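Local coordinates for globin protein (Ramazzottius varieornatus, PDB 5ZIQ) that binds heme b as a hexacoordinated globin and may bind or carry oxygen, at residues F136-Q139 against T140-D144. Numbering follows the deposited sequence.
Sequences FALQ and TTLAD
T140 grips the carbonyl of F136 twice, one turn back along helix 127-142. Its amide gives the regular helical bond, and its hydroxyl adds a second, OG1 to F136 O at 2.7 Å, the two donors arriving from opposite faces of the carbonyl plane. With OG1 beside its own backbone N (chi1 -51°), the T140 hydroxyl also comes to lie over the centre of the F136 ring, 3.4 Å above its plane. F136 meets it because CG stands anti to the backbone N (chi1 177°), which swings the ring forward along the helix. Replacing F136 by an alanine would probably leave the T140 hydroxyl bonded to the carbonyl but without its aromatic lid, and would deprive K52 of its cation-pi partner. T141 repeats this familiar helical pattern of a threonine hydroxyl donating four residues back: its N and OG1 both donate to A137 O, the hydroxyl at 2.8 Å, again from opposite faces. L142 faces the interior, where its CD1 lies 3.9 Å from CD2 of L138, the two side chains running alongside each other one turn apart, while its N donates to L138 O. At A143 phi turns positive and the helix ends; its N still reaches Q139 O, but the bond is bent (N-H...O 135°) and comes from above the carbonyl plane. A water also donates to Q139 O, at 2.8 Å, and more weakly to A143 O, spanning the last turn. Helix 127-142, probably the G helix of the all-helical globin fold as it follows the axial H116, leaves both threonines exposed here and buries A137, L138 and L142. The leucines pack between helix 25-38 (F38, S34, T37) and Y154 of helix 148-170; A137 rests on E48 of helix 42-56, and T141 borders E48 and F38.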
loop_
_atom_site.group_PDB
_atom_site.type_symbol
_atom_site.label_atom_id
_atom_site.label_comp_id
_atom_site.label_asym_id
_atom_site.label_seq_id
_atom_site.Cartn_x
_atom_site.Cartn_y
_atom_site.Cartn_z
ATOM N N PHE A 136 -6.475 0.641 7.078
ATOM C CA PHE A 136 -6.271 0.874 8.512
ATOM C C PHE A 136 -5.412 2.106 8.768
ATOM O O PHE A 136 -5.751 2.941 9.607
ATOM C CB PHE A 136 -5.664 -0.345 9.202
ATOM C CG PHE A 136 -5.378 -0.121 10.659
ATOM C CD1 PHE A 136 -6.420 -0.039 11.586
ATOM C CD2 PHE A 136 -4.066 0.040 11.103
ATOM C CE1 PHE A 136 -6.153 0.169 12.929
ATOM C CE2 PHE A 136 -3.791 0.254 12.452
ATOM C CZ PHE A 136 -4.840 0.328 13.359
ATOM N N ALA A 137 -4.289 2.204 8.059
ATOM C CA ALA A 137 -3.403 3.348 8.243
ATOM C C ALA A 137 -4.085 4.645 7.824
ATOM O O ALA A 137 -3.944 5.662 8.497
ATOM C CB ALA A 137 -2.095 3.152 7.498
ATOM N N LEU A 138 -4.809 4.603 6.705
ATOM C CA LEU A 138 -5.599 5.762 6.258
ATOM C C LEU A 138 -6.637 6.197 7.297
ATOM O O LEU A 138 -6.696 7.363 7.644
ATOM C CB LEU A 138 -6.263 5.477 4.906
ATOM C CG LEU A 138 -5.323 5.468 3.696
ATOM C CD1 LEU A 138 -6.008 4.760 2.535
ATOM C CD2 LEU A 138 -4.899 6.890 3.312
ATOM N N GLN A 139 -7.438 5.252 7.794
ATOM C CA GLN A 139 -8.471 5.558 8.813
ATOM C C GLN A 139 -7.847 6.176 10.041
ATOM O O GLN A 139 -8.319 7.190 10.547
ATOM C CB GLN A 139 -9.157 4.291 9.289
ATOM C CG GLN A 139 -10.031 3.606 8.286
ATOM C CD GLN A 139 -10.691 2.360 8.847
ATOM O OE1 GLN A 139 -10.060 1.539 9.534
ATOM N NE2 GLN A 139 -11.966 2.205 8.549
ATOM N N THR A 140 -6.799 5.529 10.535
ATOM C CA THR A 140 -6.177 5.912 11.804
ATOM C C THR A 140 -5.525 7.288 11.693
ATOM O O THR A 140 -5.645 8.124 12.594
ATOM C CB THR A 140 -5.148 4.856 12.263
ATOM O OG1 THR A 140 -5.761 3.565 12.242
ATOM C CG2 THR A 140 -4.648 5.131 13.678
ATOM N N THR A 141 -4.864 7.535 10.572
ATOM C CA THR A 141 -4.100 8.760 10.398
ATOM C C THR A 141 -5.009 9.921 10.036
ATOM O O THR A 141 -4.880 11.020 10.582
ATOM C CB THR A 141 -3.031 8.563 9.307
ATOM O OG1 THR A 141 -2.183 7.470 9.683
ATOM C CG2 THR A 141 -2.207 9.810 9.095
ATOM N N LEU A 142 -5.917 9.684 9.089
ATOM C CA LEU A 142 -6.802 10.745 8.635
ATOM C C LEU A 142 -7.947 11.025 9.611
ATOM O O LEU A 142 -8.515 12.118 9.589
ATOM C CB LEU A 142 -7.349 10.410 7.235
ATOM C CG LEU A 142 -6.344 10.437 6.069
ATOM C CD1 LEU A 142 -6.977 9.882 4.804
ATOM C CD2 LEU A 142 -5.860 11.857 5.817
ATOM N N ALA A 143 -8.280 10.036 10.451
ATOM C CA ALA A 143 -9.329 10.172 11.488
ATOM C C ALA A 143 -10.637 10.700 10.864
ATOM O O ALA A 143 -11.119 10.091 9.896
ATOM C CB ALA A 143 -8.833 11.018 12.669
ATOM N N ASP A 144 -11.174 11.832 11.330
ATOM C CA ASP A 144 -12.432 12.380 10.758
ATOM C C ASP A 144 -12.366 12.777 9.283
ATOM O O ASP A 144 -13.406 12.835 8.618
ATOM C CB ASP A 144 -12.994 13.547 11.589
ATOM C CG ASP A 144 -13.538 13.102 12.940
ATOM O OD1 ASP A 144 -13.473 11.893 13.270
ATOM O OD2 ASP A 144 -14.026 13.977 13.682
HETATM O O HOH W 1 -11.018 6.898 11.002
#